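Local structure of NAD(+) phosphorylase MbcT (Mycobacterium tuberculosis, 6FKG) at residues Glu20-Tyr28 and Ile57-Cys66. The protein degrades NAD(+) by phosphorolysis, acting as the toxin of a type II toxin-antitoxin pair that its partner MbcA neutralises. Numbering follows the deposited sequence.
Sequences EWSETCYRY and IYLADSAQAC
Y26 pairs with A60 where two strands cross: Y26 N donates to A60 O at 2.9 Å, and A60 N returns a straighter bond to Y26 O (2.8 Å, 164° at the hydrogen). Together they make a single antiparallel bridge, consistent with strand segments whose axes run at 121° to each other. Beyond it the side chain of Y26 shows how a ring can be seated on the start of a helix. Its CB touches C66 CB at 3.9 Å. With CG anti to the carbonyl carbon (chi1 -60°), the ring is carried over the turn between D61 and A63. Y26 CG lies 3.7 Å from A63 N, which sits over one face near the rim; CD1 comes to 3.2 Å from S62 C, and CE1 is again close to A63 N. On the other edge CE2 meets A63 CB at 4.1 Å, that methyl standing over the ring in a CH-pi contact, and CZ ends 4.0 Å from A63 N. S62 is the N-cap of this helix, its OG accepting from A65 N. The crossing belongs to the RES domain, a member of the ADP-ribosyl clan: the bridge links strand 19-30, paired with strand 89-103, to strand 56-60, paired with strand 150-156, within the mixed sheet. Further along, R27 runs extended from CG to NE across the side chain of I57. R27 CG passes Y58 O at 3.4 Å, and I57 CG2 lies against one face of the guanidinium, whose NH1 donates to A35 O, and NH2 to S37 O and also to E111 O of the MbcA chain. At the other end, a water donates to both E23 OE2 and D61 OD2, carboxylates that probably repel each other, while D61 OD1 accepts from V151 N.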
loop_
_atom_site.group_PDB
_atom_site.type_symbol
_atom_site.label_atom_id
_atom_site.label_comp_id
_atom_site.label_asym_id
_atom_site.label_seq_id
_atom_site.Cartn_x
_atom_site.Cartn_y
_atom_site.Cartn_z
ATOM N N GLU B 20 -19.731 -1.897 47.379
ATOM C CA GLU B 20 -18.886 -2.979 47.869
ATOM C C GLU B 20 -19.689 -4.264 47.889
ATOM O O GLU B 20 -20.728 -4.356 48.542
ATOM C CB GLU B 20 -18.327 -2.672 49.259
ATOM C CG GLU B 20 -17.101 -1.788 49.232
ATOM C CD GLU B 20 -16.348 -1.787 50.546
ATOM O OE1 GLU B 20 -16.946 -2.151 51.583
ATOM O OE2 GLU B 20 -15.155 -1.420 50.537
ATOM N N TRP B 21 -19.202 -5.257 47.162
ATOM C CA TRP B 21 -19.948 -6.483 46.980
ATOM C C TRP B 21 -19.183 -7.687 47.517
ATOM O O TRP B 21 -18.008 -7.883 47.209
ATOM C CB TRP B 21 -20.256 -6.657 45.501
ATOM C CG TRP B 21 -21.299 -7.664 45.179
ATOM C CD1 TRP B 21 -22.644 -7.547 45.368
ATOM C CD2 TRP B 21 -21.088 -8.930 44.552
ATOM N NE1 TRP B 21 -23.285 -8.675 44.905
ATOM C CE2 TRP B 21 -22.351 -9.536 44.398
ATOM C CE3 TRP B 21 -19.952 -9.612 44.110
ATOM C CZ2 TRP B 21 -22.504 -10.794 43.835
ATOM C CZ3 TRP B 21 -20.106 -10.855 43.547
ATOM C CH2 TRP B 21 -21.370 -11.431 43.404
ATOM N N SER B 22 -19.851 -8.492 48.325
ATOM C CA SER B 22 -19.248 -9.727 48.803
ATOM C C SER B 22 -20.143 -10.908 48.484
ATOM O O SER B 22 -21.353 -10.872 48.721
ATOM C CB SER B 22 -18.988 -9.656 50.307
ATOM O OG SER B 22 -18.298 -8.461 50.628
ATOM N N GLU B 23 -19.546 -11.962 47.949
ATOM C CA GLU B 23 -20.298 -13.161 47.633
ATOM C C GLU B 23 -19.351 -14.326 47.399
ATOM O O GLU B 23 -18.183 -14.124 47.062
ATOM C CB GLU B 23 -21.172 -12.928 46.394
ATOM C CG GLU B 23 -22.007 -14.111 45.936
ATOM C CD GLU B 23 -23.077 -14.510 46.936
ATOM O OE1 GLU B 23 -22.746 -15.133 47.972
ATOM O OE2 GLU B 23 -24.260 -14.200 46.674
ATOM N N THR B 24 -19.857 -15.537 47.605
ATOM C CA THR B 24 -19.179 -16.738 47.161
ATOM C C THR B 24 -19.499 -16.943 45.682
ATOM O O THR B 24 -20.670 -17.072 45.307
ATOM C CB THR B 24 -19.615 -17.963 47.970
ATOM O OG1 THR B 24 -19.258 -17.775 49.348
ATOM C CG2 THR B 24 -18.931 -19.201 47.439
ATOM N N CYS B 25 -18.464 -16.949 44.843
ATOM C CA CYS B 25 -18.656 -16.991 43.399
ATOM C C CYS B 25 -17.996 -18.210 42.778
ATOM O O CYS B 25 -17.260 -18.942 43.436
ATOM C CB CYS B 25 -18.104 -15.729 42.733
ATOM S SG CYS B 25 -18.987 -14.214 43.190
ATOM N N TYR B 26 -18.252 -18.394 41.491
ATOM C CA TYR B 26 -17.846 -19.603 40.801
ATOM C C TYR B 26 -17.290 -19.274 39.440
ATOM O O TYR B 26 -17.806 -18.418 38.715
ATOM C CB TYR B 26 -19.041 -20.569 40.672
ATOM C CG TYR B 26 -19.583 -20.974 42.013
ATOM C CD1 TYR B 26 -20.531 -20.192 42.671
ATOM C CD2 TYR B 26 -19.116 -22.116 42.648
ATOM C CE1 TYR B 26 -21.008 -20.550 43.918
ATOM C CE2 TYR B 26 -19.588 -22.481 43.883
ATOM C CZ TYR B 26 -20.533 -21.699 44.510
ATOM O OH TYR B 26 -20.996 -22.074 45.740
ATOM N N ARG B 27 -16.221 -19.975 39.102
ATOM C CA ARG B 27 -15.575 -19.819 37.826
ATOM C C ARG B 27 -15.186 -21.201 37.308
ATOM O O ARG B 27 -14.808 -22.044 38.102
ATOM C CB ARG B 27 -14.331 -18.944 37.983
ATOM C CG ARG B 27 -13.619 -18.739 36.704
ATOM C CD ARG B 27 -12.206 -18.230 36.906
ATOM N NE ARG B 27 -11.669 -17.941 35.592
ATOM C CZ ARG B 27 -10.434 -17.533 35.368
ATOM N NH1 ARG B 27 -9.603 -17.355 36.394
ATOM N NH2 ARG B 27 -10.038 -17.292 34.123
ATOM N N TYR B 28 -15.229 -21.432 35.996
ATOM C CA TYR B 28 -14.689 -22.691 35.480
ATOM C C TYR B 28 -13.505 -22.387 34.556
ATOM O O TYR B 28 -13.418 -21.314 33.947
ATOM C CB TYR B 28 -15.785 -23.542 34.771
ATOM C CG TYR B 28 -16.142 -23.047 33.388
ATOM C CD1 TYR B 28 -16.948 -21.933 33.220
ATOM C CD2 TYR B 28 -15.670 -23.692 32.253
ATOM C CE1 TYR B 28 -17.261 -21.459 31.965
ATOM C CE2 TYR B 28 -15.974 -23.218 30.986
ATOM C CZ TYR B 28 -16.766 -22.106 30.849
ATOM O OH TYR B 28 -17.075 -21.640 29.588
ATOM N N ILE B 57 -11.370 -11.524 34.840
ATOM C CA ILE B 57 -11.845 -12.819 35.328
ATOM C C ILE B 57 -13.357 -12.808 35.334
ATOM O O ILE B 57 -13.959 -11.895 35.888
ATOM C CB ILE B 57 -11.388 -13.106 36.773
ATOM C CG1 ILE B 57 -9.867 -13.084 36.911
ATOM C CG2 ILE B 57 -11.916 -14.449 37.242
ATOM C CD1 ILE B 57 -9.445 -13.242 38.367
ATOM N N TYR B 58 -13.978 -13.833 34.755
ATOM C CA TYR B 58 -15.432 -13.911 34.738
ATOM C C TYR B 58 -15.943 -14.936 35.757
ATOM O O TYR B 58 -15.558 -16.108 35.715
ATOM C CB TYR B 58 -15.903 -14.252 33.320
ATOM C CG TYR B 58 -15.787 -13.070 32.373
ATOM C CD1 TYR B 58 -14.568 -12.734 31.796
ATOM C CD2 TYR B 58 -16.896 -12.271 32.095
ATOM C CE1 TYR B 58 -14.451 -11.638 30.943
ATOM C CE2 TYR B 58 -16.791 -11.174 31.248
ATOM C CZ TYR B 58 -15.561 -10.860 30.686
ATOM O OH TYR B 58 -15.450 -9.771 29.856
ATOM N N LEU B 59 -16.780 -14.473 36.689
ATOM C CA LEU B 59 -17.354 -15.329 37.724
ATOM C C LEU B 59 -18.868 -15.227 37.727
ATOM O O LEU B 59 -19.417 -14.233 37.287
ATOM C CB LEU B 59 -16.820 -14.949 39.112
ATOM C CG LEU B 59 -15.284 -14.946 39.201
ATOM C CD1 LEU B 59 -14.788 -13.548 39.468
ATOM C CD2 LEU B 59 -14.820 -15.870 40.290
ATOM N N ALA B 60 -19.536 -16.250 38.261
ATOM C CA ALA B 60 -20.988 -16.204 38.433
ATOM C C ALA B 60 -21.322 -16.268 39.921
ATOM O O ALA B 60 -20.494 -16.737 40.701
ATOM C CB ALA B 60 -21.644 -17.355 37.690
ATOM N N ASP B 61 -22.530 -15.846 40.314
ATOM C CA ASP B 61 -22.876 -15.771 41.741
ATOM C C ASP B 61 -23.457 -17.069 42.307
ATOM O O ASP B 61 -23.861 -17.124 43.472
ATOM C CB ASP B 61 -23.861 -14.613 42.014
ATOM C CG ASP B 61 -25.263 -14.874 41.471
ATOM O OD1 ASP B 61 -25.422 -15.639 40.495
ATOM O OD2 ASP B 61 -26.225 -14.304 42.030
ATOM N N SER B 62 -23.501 -18.112 41.493
ATOM C CA SER B 62 -23.889 -19.435 41.971
ATOM C C SER B 62 -23.304 -20.496 41.062
ATOM O O SER B 62 -22.982 -20.218 39.906
ATOM C CB SER B 62 -25.411 -19.586 42.014
ATOM O OG SER B 62 -25.945 -19.694 40.698
ATOM N N ALA B 63 -23.187 -21.719 41.567
ATOM C CA ALA B 63 -22.719 -22.816 40.733
ATOM C C ALA B 63 -23.671 -23.027 39.551
ATOM O O ALA B 63 -23.240 -23.358 38.436
ATOM C CB ALA B 63 -22.589 -24.096 41.556
ATOM N N GLN B 64 -24.961 -22.806 39.789
ATOM C CA GLN B 64 -25.954 -23.008 38.728
ATOM C C GLN B 64 -25.785 -21.985 37.611
ATOM O O GLN B 64 -25.863 -22.319 36.426
ATOM C CB GLN B 64 -27.376 -22.942 39.279
ATOM C CG GLN B 64 -28.401 -23.266 38.220
ATOM C CD GLN B 64 -29.737 -22.623 38.489
ATOM O OE1 GLN B 64 -30.537 -23.133 39.269
ATOM N NE2 GLN B 64 -29.987 -21.488 37.843
ATOM N N ALA B 65 -25.553 -20.733 37.987
ATOM C CA ALA B 65 -25.338 -19.683 36.997
ATOM C C ALA B 65 -24.062 -19.947 36.210
ATOM O O ALA B 65 -23.998 -19.682 35.004
ATOM C CB ALA B 65 -25.281 -18.313 37.663
ATOM N N CYS B 66 -23.049 -20.459 36.899
ATOM C CA CYS B 66 -21.804 -20.847 36.232
ATOM C C CYS B 66 -22.086 -21.930 35.182
ATOM O O CYS B 66 -21.558 -21.856 34.072
ATOM C CB CYS B 66 -20.775 -21.341 37.237
ATOM S SG CYS B 66 -19.137 -21.583 36.494
HETATM O O HOH W 1 -25.719 -12.682 44.371
HETATM O O HOH W 2 -15.827 -18.789 34.353
#